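Local coordinates for protein LbaCas13a H328A (C2c2) (Lachnospiraceae bacterium NK4A179, PDB 5WLH) that binds a CRISPR guide RNA and its precursor and, as a Cas13a nuclease, probably cleaves target RNA with a preference for adenines, at residues A[176-181]-A[198-203]; A[795-800]-A[806-811]; A[923-928]-A[958-963]. All blocks are in the same frame, centred on the assembly; numbering follows the deposited sequence.

Contact 1. Residues A[176-181]-A[198-203]; sequences DIIDRI and GLKKLL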
loop_
_atom_site.group_PDB
_atom_site.type_symbol
_atom_site.label_atom_id
_atom_site.label_comp_id
_atom_site.label_asym_id
_atom_site.label_seq_id
_atom_site.Cartn_x
_atom_site.Cartn_y
_atom_site.Cartn_z
ATOM N N ASP A 176 -43.499 -12.739 -3.419
ATOM C CA ASP A 176 -42.090 -13.050 -3.644
ATOM C C ASP A 176 -41.465 -12.090 -4.648
ATOM O O ASP A 176 -40.290 -11.725 -4.518
ATOM C CB ASP A 176 -41.933 -14.496 -4.115
ATOM C CG ASP A 176 -40.477 -14.935 -4.183
ATOM O OD1 ASP A 176 -39.789 -14.916 -3.137
ATOM O OD2 ASP A 176 -40.018 -15.291 -5.287
ATOM N N ILE A 177 -42.228 -11.678 -5.660
ATOM C CA ILE A 177 -41.756 -10.631 -6.559
ATOM C C ILE A 177 -41.500 -9.346 -5.780
ATOM O O ILE A 177 -40.482 -8.672 -5.979
ATOM C CB ILE A 177 -42.768 -10.411 -7.694
ATOM C CG1 ILE A 177 -42.761 -11.604 -8.656
ATOM C CG2 ILE A 177 -42.474 -9.112 -8.425
ATOM C CD1 ILE A 177 -44.012 -11.713 -9.491
ATOM N N ILE A 178 -42.414 -8.997 -4.873
ATOM C CA ILE A 178 -42.237 -7.801 -4.055
ATOM C C ILE A 178 -41.002 -7.943 -3.171
ATOM O O ILE A 178 -40.173 -7.028 -3.074
ATOM C CB ILE A 178 -43.509 -7.535 -3.230
ATOM C CG1 ILE A 178 -44.623 -7.017 -4.145
ATOM C CG2 ILE A 178 -43.218 -6.558 -2.094
ATOM C CD1 ILE A 178 -46.013 -7.070 -3.544
ATOM N N ASP A 179 -40.853 -9.104 -2.526
ATOM C CA ASP A 179 -39.688 -9.335 -1.680
ATOM C C ASP A 179 -38.396 -9.241 -2.480
ATOM O O ASP A 179 -37.405 -8.678 -2.004
ATOM C CB ASP A 179 -39.794 -10.696 -0.999
ATOM C CG ASP A 179 -40.710 -10.670 0.202
ATOM O OD1 ASP A 179 -41.205 -9.576 0.538
ATOM O OD2 ASP A 179 -40.926 -11.737 0.818
ATOM N N ARG A 180 -38.388 -9.782 -3.699
ATOM C CA ARG A 180 -37.182 -9.734 -4.519
ATOM C C ARG A 180 -36.870 -8.313 -4.964
ATOM O O ARG A 180 -35.705 -7.897 -4.959
ATOM C CB ARG A 180 -37.339 -10.655 -5.729
ATOM C CG ARG A 180 -36.988 -12.098 -5.422
ATOM C CD ARG A 180 -37.630 -13.078 -6.394
ATOM N NE ARG A 180 -37.513 -14.437 -5.878
ATOM C CZ ARG A 180 -36.476 -15.232 -6.115
ATOM N NH1 ARG A 180 -35.480 -14.807 -6.880
ATOM N NH2 ARG A 180 -36.438 -16.449 -5.592
ATOM N N ILE A 181 -37.900 -7.556 -5.348
ATOM C CA ILE A 181 -37.708 -6.194 -5.837
ATOM C C ILE A 181 -37.173 -5.296 -4.732
ATOM O O ILE A 181 -36.311 -4.436 -4.967
ATOM C CB ILE A 181 -39.029 -5.649 -6.402
ATOM C CG1 ILE A 181 -39.303 -6.247 -7.779
ATOM C CG2 ILE A 181 -38.995 -4.143 -6.479
ATOM C CD1 ILE A 181 -40.484 -5.634 -8.468
ATOM N N GLY A 198 -42.788 -0.823 5.775
ATOM C CA GLY A 198 -43.831 0.067 5.295
ATOM C C GLY A 198 -44.032 -0.051 3.797
ATOM O O GLY A 198 -45.167 -0.083 3.303
ATOM N N LEU A 199 -42.932 -0.148 3.053
ATOM C CA LEU A 199 -43.042 -0.276 1.606
ATOM C C LEU A 199 -43.681 -1.600 1.220
ATOM O O LEU A 199 -44.553 -1.645 0.345
ATOM C CB LEU A 199 -41.658 -0.149 0.976
ATOM C CG LEU A 199 -41.583 -0.380 -0.525
ATOM C CD1 LEU A 199 -42.612 0.494 -1.250
ATOM C CD2 LEU A 199 -40.171 -0.047 -0.974
ATOM N N LYS A 200 -43.256 -2.689 1.858
ATOM C CA LYS A 200 -43.859 -3.981 1.559
ATOM C C LYS A 200 -45.364 -3.958 1.811
ATOM O O LYS A 200 -46.146 -4.449 0.992
ATOM C CB LYS A 200 -43.206 -5.078 2.387
ATOM C CG LYS A 200 -43.973 -6.388 2.275
ATOM C CD LYS A 200 -43.085 -7.588 2.400
ATOM C CE LYS A 200 -43.849 -8.838 1.981
ATOM N NZ LYS A 200 -43.058 -10.047 2.298
ATOM N N LYS A 201 -45.779 -3.384 2.937
ATOM C CA LYS A 201 -47.199 -3.307 3.265
ATOM C C LYS A 201 -47.953 -2.506 2.217
ATOM O O LYS A 201 -49.041 -2.899 1.777
ATOM C CB LYS A 201 -47.365 -2.671 4.645
ATOM C CG LYS A 201 -48.792 -2.480 5.135
ATOM C CD LYS A 201 -48.786 -2.372 6.673
ATOM C CE LYS A 201 -50.184 -2.124 7.244
ATOM N NZ LYS A 201 -50.133 -1.850 8.722
ATOM N N LEU A 202 -47.367 -1.387 1.793
ATOM C CA LEU A 202 -47.955 -0.574 0.739
ATOM C C LEU A 202 -48.077 -1.356 -0.564
ATOM O O LEU A 202 -49.118 -1.303 -1.229
ATOM C CB LEU A 202 -47.100 0.673 0.538
ATOM C CG LEU A 202 -47.341 1.515 -0.706
ATOM C CD1 LEU A 202 -48.657 2.184 -0.578
ATOM C CD2 LEU A 202 -46.234 2.555 -0.839
ATOM N N LEU A 203 -47.029 -2.091 -0.944
ATOM C CA LEU A 203 -47.067 -2.824 -2.208
ATOM C C LEU A 203 -48.059 -3.978 -2.155
ATOM O O LEU A 203 -48.710 -4.293 -3.158
ATOM C CB LEU A 203 -45.675 -3.345 -2.559
ATOM C CG LEU A 203 -44.712 -2.241 -2.996
ATOM C CD1 LEU A 203 -43.285 -2.775 -3.039
ATOM C CD2 LEU A 203 -45.142 -1.707 -4.358
#

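Contact 2. Residues A[795-800]-A[806-811]; sequences NIVQVN and AQICQL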
loop_
_atom_site.group_PDB
_atom_site.type_symbol
_atom_site.label_atom_id
_atom_site.label_comp_id
_atom_site.label_asym_id
_atom_site.label_seq_id
_atom_site.Cartn_x
_atom_site.Cartn_y
_atom_site.Cartn_z
ATOM N N ASN A 795 -9.192 24.947 -16.796
ATOM C CA ASN A 795 -9.163 25.380 -15.402
ATOM C C ASN A 795 -7.756 25.264 -14.826
ATOM O O ASN A 795 -7.260 26.190 -14.173
ATOM C CB ASN A 795 -10.159 24.561 -14.584
ATOM C CG ASN A 795 -10.255 25.034 -13.150
ATOM O OD1 ASN A 795 -10.401 24.233 -12.225
ATOM N ND2 ASN A 795 -10.164 26.346 -12.954
ATOM N N ILE A 796 -7.087 24.136 -15.084
ATOM C CA ILE A 796 -5.754 23.911 -14.529
ATOM C C ILE A 796 -4.783 24.991 -14.998
ATOM O O ILE A 796 -4.078 25.611 -14.191
ATOM C CB ILE A 796 -5.255 22.501 -14.895
ATOM C CG1 ILE A 796 -5.985 21.458 -14.050
ATOM C CG2 ILE A 796 -3.749 22.397 -14.704
ATOM C CD1 ILE A 796 -5.863 20.048 -14.579
ATOM N N VAL A 797 -4.733 25.239 -16.311
ATOM C CA VAL A 797 -3.799 26.242 -16.819
ATOM C C VAL A 797 -4.241 27.645 -16.422
ATOM O O VAL A 797 -3.403 28.544 -16.266
ATOM C CB VAL A 797 -3.641 26.108 -18.343
ATOM C CG1 VAL A 797 -3.026 24.761 -18.683
ATOM C CG2 VAL A 797 -4.981 26.282 -19.037
ATOM N N GLN A 798 -5.550 27.859 -16.257
ATOM C CA GLN A 798 -6.031 29.127 -15.719
ATOM C C GLN A 798 -5.457 29.375 -14.331
ATOM O O GLN A 798 -4.969 30.469 -14.032
ATOM C CB GLN A 798 -7.562 29.136 -15.676
ATOM C CG GLN A 798 -8.237 30.007 -16.737
ATOM C CD GLN A 798 -9.650 29.536 -17.079
ATOM O OE1 GLN A 798 -10.419 29.136 -16.200
ATOM N NE2 GLN A 798 -9.994 29.581 -18.364
ATOM N N VAL A 799 -5.487 28.352 -13.472
ATOM C CA VAL A 799 -5.033 28.521 -12.093
ATOM C C VAL A 799 -3.540 28.818 -12.051
ATOM O O VAL A 799 -3.080 29.640 -11.250
ATOM C CB VAL A 799 -5.401 27.276 -11.260
ATOM C CG1 VAL A 799 -4.807 27.357 -9.866
ATOM C CG2 VAL A 799 -6.908 27.142 -11.186
ATOM N N ASN A 800 -2.756 28.152 -12.899
ATOM C CA ASN A 800 -1.334 28.460 -13.001
ATOM C C ASN A 800 -0.885 28.205 -14.432
ATOM O O ASN A 800 -0.828 27.050 -14.875
ATOM C CB ASN A 800 -0.503 27.635 -12.015
ATOM C CG ASN A 800 0.912 28.174 -11.843
ATOM O OD1 ASN A 800 1.493 28.752 -12.766
ATOM N ND2 ASN A 800 1.478 27.981 -10.653
ATOM N N ALA A 806 3.682 17.602 -17.175
ATOM C CA ALA A 806 3.597 16.607 -16.109
ATOM C C ALA A 806 2.612 17.052 -15.038
ATOM O O ALA A 806 1.808 16.250 -14.557
ATOM C CB ALA A 806 4.980 16.371 -15.505
ATOM N N GLN A 807 2.652 18.335 -14.664
ATOM C CA GLN A 807 1.770 18.817 -13.605
ATOM C C GLN A 807 0.321 18.862 -14.055
ATOM O O GLN A 807 -0.581 18.601 -13.252
ATOM C CB GLN A 807 2.247 20.181 -13.110
ATOM C CG GLN A 807 3.607 20.074 -12.421
ATOM C CD GLN A 807 4.267 21.404 -12.127
ATOM O OE1 GLN A 807 4.125 22.376 -12.878
ATOM N NE2 GLN A 807 5.004 21.450 -11.031
ATOM N N ILE A 808 0.072 19.145 -15.336
ATOM C CA ILE A 808 -1.285 18.997 -15.851
ATOM C C ILE A 808 -1.731 17.542 -15.755
ATOM O O ILE A 808 -2.849 17.248 -15.313
ATOM C CB ILE A 808 -1.377 19.533 -17.292
ATOM C CG1 ILE A 808 -1.056 21.024 -17.309
ATOM C CG2 ILE A 808 -2.757 19.273 -17.843
ATOM C CD1 ILE A 808 -0.775 21.575 -18.700
ATOM N N CYS A 809 -0.858 16.604 -16.157
ATOM C CA CYS A 809 -1.203 15.188 -16.065
ATOM C C CYS A 809 -1.513 14.786 -14.634
ATOM O O CYS A 809 -2.464 14.040 -14.385
ATOM C CB CYS A 809 -0.065 14.309 -16.582
ATOM S SG CYS A 809 0.183 14.341 -18.366
ATOM N N GLN A 810 -0.695 15.245 -13.689
ATOM C CA GLN A 810 -0.904 14.868 -12.294
ATOM C C GLN A 810 -2.240 15.390 -11.782
ATOM O O GLN A 810 -2.979 14.670 -11.100
ATOM C CB GLN A 810 0.244 15.398 -11.436
ATOM C CG GLN A 810 1.585 14.811 -11.798
ATOM C CD GLN A 810 2.734 15.652 -11.304
ATOM O OE1 GLN A 810 2.539 16.732 -10.750
ATOM N NE2 GLN A 810 3.942 15.146 -11.471
ATOM N N LEU A 811 -2.571 16.636 -12.115
ATOM C CA LEU A 811 -3.819 17.218 -11.637
ATOM C C LEU A 811 -5.019 16.557 -12.294
ATOM O O LEU A 811 -6.075 16.435 -11.665
ATOM C CB LEU A 811 -3.823 18.726 -11.871
ATOM C CG LEU A 811 -2.786 19.466 -11.022
ATOM C CD1 LEU A 811 -2.779 20.941 -11.347
ATOM C CD2 LEU A 811 -3.034 19.239 -9.534
#

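Contact 3. Residues A[923-928]-A[958-963]; sequences GFLHSY and VDITDV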
loop_
_atom_site.group_PDB
_atom_site.type_symbol
_atom_site.label_atom_id
_atom_site.label_comp_id
_atom_site.label_asym_id
_atom_site.label_seq_id
_atom_site.Cartn_x
_atom_site.Cartn_y
_atom_site.Cartn_z
ATOM N N GLY A 923 10.877 5.318 -8.719
ATOM C CA GLY A 923 9.472 5.681 -8.777
ATOM C C GLY A 923 8.939 6.163 -7.436
ATOM O O GLY A 923 8.129 7.085 -7.376
ATOM N N PHE A 924 9.399 5.551 -6.337
ATOM C CA PHE A 924 8.967 5.991 -5.016
ATOM C C PHE A 924 9.499 7.389 -4.708
ATOM O O PHE A 924 8.821 8.201 -4.069
ATOM C CB PHE A 924 9.444 4.997 -3.956
ATOM C CG PHE A 924 8.583 3.757 -3.862
ATOM C CD1 PHE A 924 7.212 3.871 -3.764
ATOM C CD2 PHE A 924 9.155 2.489 -3.869
ATOM C CE1 PHE A 924 6.409 2.717 -3.688
ATOM C CE2 PHE A 924 8.360 1.348 -3.782
ATOM C CZ PHE A 924 7.000 1.474 -3.678
ATOM N N LEU A 925 10.728 7.669 -5.121
ATOM C CA LEU A 925 11.253 9.017 -4.964
ATOM C C LEU A 925 10.391 10.014 -5.719
ATOM O O LEU A 925 10.052 11.081 -5.194
ATOM C CB LEU A 925 12.691 9.081 -5.449
ATOM C CG LEU A 925 13.305 10.468 -5.258
ATOM C CD1 LEU A 925 13.573 10.676 -3.781
ATOM C CD2 LEU A 925 14.606 10.582 -6.068
ATOM N N HIS A 926 10.045 9.688 -6.970
ATOM C CA HIS A 926 9.186 10.574 -7.750
ATOM C C HIS A 926 7.845 10.797 -7.074
ATOM O O HIS A 926 7.322 11.925 -7.065
ATOM C CB HIS A 926 8.933 9.984 -9.123
ATOM C CG HIS A 926 10.164 9.836 -9.945
ATOM N ND1 HIS A 926 10.216 9.002 -11.039
ATOM C CD2 HIS A 926 11.386 10.411 -9.842
ATOM C CE1 HIS A 926 11.420 9.069 -11.579
ATOM N NE2 HIS A 926 12.147 9.914 -10.875
ATOM N N SER A 927 7.249 9.720 -6.563
ATOM C CA SER A 927 5.947 9.821 -5.917
ATOM C C SER A 927 6.042 10.676 -4.665
ATOM O O SER A 927 5.150 11.487 -4.384
ATOM C CB SER A 927 5.415 8.419 -5.588
ATOM O OG SER A 927 5.093 7.717 -6.782
ATOM N N TYR A 928 7.128 10.513 -3.906
ATOM C CA TYR A 928 7.362 11.373 -2.750
ATOM C C TYR A 928 7.407 12.842 -3.157
ATOM O O TYR A 928 6.755 13.698 -2.543
ATOM C CB TYR A 928 8.671 10.959 -2.070
ATOM C CG TYR A 928 9.118 11.943 -1.019
ATOM C CD1 TYR A 928 8.567 11.901 0.255
ATOM C CD2 TYR A 928 10.076 12.902 -1.291
ATOM C CE1 TYR A 928 8.933 12.796 1.207
ATOM C CE2 TYR A 928 10.471 13.814 -0.318
ATOM C CZ TYR A 928 9.897 13.733 0.936
ATOM O OH TYR A 928 10.242 14.597 1.940
ATOM N N VAL A 958 19.829 16.493 1.337
ATOM C CA VAL A 958 20.424 16.507 0.009
ATOM C C VAL A 958 19.347 16.750 -1.034
ATOM O O VAL A 958 18.169 16.438 -0.831
ATOM C CB VAL A 958 21.200 15.207 -0.290
ATOM C CG1 VAL A 958 22.315 15.008 0.738
ATOM C CG2 VAL A 958 20.271 14.024 -0.292
ATOM N N ASP A 959 19.768 17.312 -2.163
ATOM C CA ASP A 959 18.836 17.693 -3.214
ATOM C C ASP A 959 18.188 16.449 -3.803
ATOM O O ASP A 959 18.889 15.506 -4.180
ATOM C CB ASP A 959 19.547 18.447 -4.340
ATOM C CG ASP A 959 19.924 19.864 -3.966
ATOM O OD1 ASP A 959 19.614 20.302 -2.836
ATOM O OD2 ASP A 959 20.536 20.536 -4.828
ATOM N N ILE A 960 16.853 16.458 -3.900
ATOM C CA ILE A 960 16.159 15.326 -4.505
ATOM C C ILE A 960 16.623 15.109 -5.939
ATOM O O ILE A 960 16.719 13.965 -6.403
ATOM C CB ILE A 960 14.638 15.524 -4.429
ATOM C CG1 ILE A 960 14.170 15.364 -2.981
ATOM C CG2 ILE A 960 13.909 14.505 -5.355
ATOM C CD1 ILE A 960 12.787 15.930 -2.718
ATOM N N THR A 961 16.921 16.198 -6.664
ATOM C CA THR A 961 17.418 16.062 -8.037
ATOM C C THR A 961 18.728 15.280 -8.081
ATOM O O THR A 961 18.968 14.520 -9.021
ATOM C CB THR A 961 17.582 17.444 -8.686
ATOM O OG1 THR A 961 16.319 18.123 -8.678
ATOM C CG2 THR A 961 18.057 17.321 -10.139
ATOM N N ASP A 962 19.591 15.446 -7.068
ATOM C CA ASP A 962 20.813 14.652 -7.014
ATOM C C ASP A 962 20.517 13.204 -6.668
ATOM O O ASP A 962 21.114 12.291 -7.249
ATOM C CB ASP A 962 21.793 15.224 -5.993
ATOM C CG ASP A 962 22.405 16.531 -6.449
ATOM O OD1 ASP A 962 22.322 16.844 -7.662
ATOM O OD2 ASP A 962 22.959 17.234 -5.591
ATOM N N VAL A 963 19.627 12.978 -5.700
ATOM C CA VAL A 963 19.256 11.613 -5.349
ATOM C C VAL A 963 18.697 10.911 -6.562
ATOM O O VAL A 963 19.033 9.756 -6.846
ATOM C CB VAL A 963 18.242 11.601 -4.197
ATOM C CG1 VAL A 963 17.879 10.148 -3.861
ATOM C CG2 VAL A 963 18.848 12.284 -2.986
#

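Contact 1. Residues A[176-181]-A[198-203]
The carboxylate of Asp179 is the flat group that meets the other helix: its OD1 takes the ammonium of Lys200 on the syn lone pair, the side turned to OD2, with NZ 2.6 Å from OD1 of Asp179. OD2 of Asp179 lies only 3.1 Å from Lys200 NZ, which puts the ammonium before both oxygens of this salt bridge. The second flat group, the guanidinium of Arg180, has Asp176 CG at its edge; its NE forms a salt bridge with OD2 of the poorly ordered Asp176, one turn back (2.7 Å), from above the carboxylate plane. Lys200 starts with CG anti to the backbone N (chi1 170°) and bends at chi2, which carries its end over to Asp179. Its NZ has a second salt bridge to Glu175, and the ammonium thus sits between two acids that would otherwise probably repel each other. The segments belong to helices 175-185 and 193-206, consecutive helices that form an antiparallel hairpin in the guide-bound Cas13a; the axes of 176-181 and 198-203 approach to 10.5 Å, with their N-to-C directions 146° apart. Beside the ion pair the interface is apolar. Ile178 and Leu203 lie alongside one another, pointing opposite ways: CD1 of Ile178 rests 3.9 Å from CB of Leu203, while Ile178 CG2 meets Leu203 CD1. Ile165 of helix 158-166 also packs on Leu203, whereas helix 83-96 covers Ile177 and Ile181.

Contact 2. Residues A[795-800]-A[806-811]
Helices 795-799 and 806-811 pass each other at 10.6 Å between axes, their directions 125° apart, with Ile796 and Ile808 the closest pair of CA atoms at 6.8 Å. Ile796 points at the second helix and has the largest share of the contact. Both of its branches are used. CG1 lies anti to the carbonyl carbon (chi1 -74°) and leads to CD1, which presses on CB of Leu811 at 3.6 Å, close to the stem of that side chain. The other branch, CG2, enters between two partners: it lies 3.8 Å from CD1 of Leu811 and 4.0 Å from CG1 of Ile808. Leu811 is therefore touched at its base by one arm of Ile796 and at a terminal methyl by the other, and the two side chains run at a slant to one another.

A second, smaller meeting lies beside this one, where CG1 of Val797 reaches CD1 of Ile808 at 3.9 Å. Ile808 thus bridges two successive residues of the first helix, offering CG1 to Ile796 and the end of the same branch to Val797. No hydrogen bond or ion pair joins the segments, and the contact rests on aliphatic carbons. Ile743 of helix 736-745 packs on both Val797 and Ile808, and Tyr803, from the intervening loop, covers Ile796 and Leu811. The backbone leaves helical geometry at Asn800, whose OD1 accepts a bond from the backbone N of Asp802, and Gln807 OE1 likewise accepts one from Thr804 N. Both bonds lie within the short connection between helices 786-799 and 805-813, a pair of consecutive helices joined by a short loop and packed through their apolar faces.

Contact 3. Residues A[923-928]-A[958-963]
Leu925 projects from its helix straight toward the segment 958-963, and its side chain can be followed outward atom by atom. CB makes no close approach; the extended first torsion, with CG anti to the backbone N (chi1 -178°), sends the branch point forward until CG lies 4.1 Å from CG2 of Ile960. Both methyls of Leu925 touch Ile960 CG2, CD2 at 4.0 Å and CD1 slightly farther. CD2 also enters the angle between Ile960 and Val963: it is 4.0 Å from CG1 of Val963 and just as far from the carbonyl O of Ile960, a van der Waals approach to the backbone of the first helical turn. Leu925 and Ile960 run past one another head to tail, whereas Val963 is met at a slant.

The other arm of Ile960 serves a different partner. Its CD1 comes to the rim of the Tyr928 ring, in the ring plane, with CE2 of Tyr928 3.9 Å away. The isoleucine side chain stands roughly perpendicular to the tyrosine's.

Ile960 opens helix 960-974 directly after strand 958-959, with Asp959 in the N-cap position, though its side chain makes no capping bond. On helix 915-941, Ser927 packs against an adenine base of the bound RNA. Around the contact, Ile955 of the paired strand 954-955 touches Tyr928, Ile960 and Val963, helix 486-517 lines Tyr928 through Ala494 and Leu498, and helix 901-911 packs on Val963 through Leu903 and Trp906.

How the contacts relate
From the N terminus the three contacts follow in series, each closing before the next opens, and none nests in or crosses another. Contact 1 closes the short loop 186-192 between helices 175-185 and 193-206, far from the other two: its centre is about 50 Å from that of contact 2 and about 59 Å from that of contact 3, on the opposite side of the chain's centre from the latter. Contact 2 closes a five-residue turn. Contact 3 closes a longer excursion that includes the small strand pair 954-955 and 958-959. Helix 915-941 ties the last two together, since its Trp933 and Arg937 pack on segment 806-811.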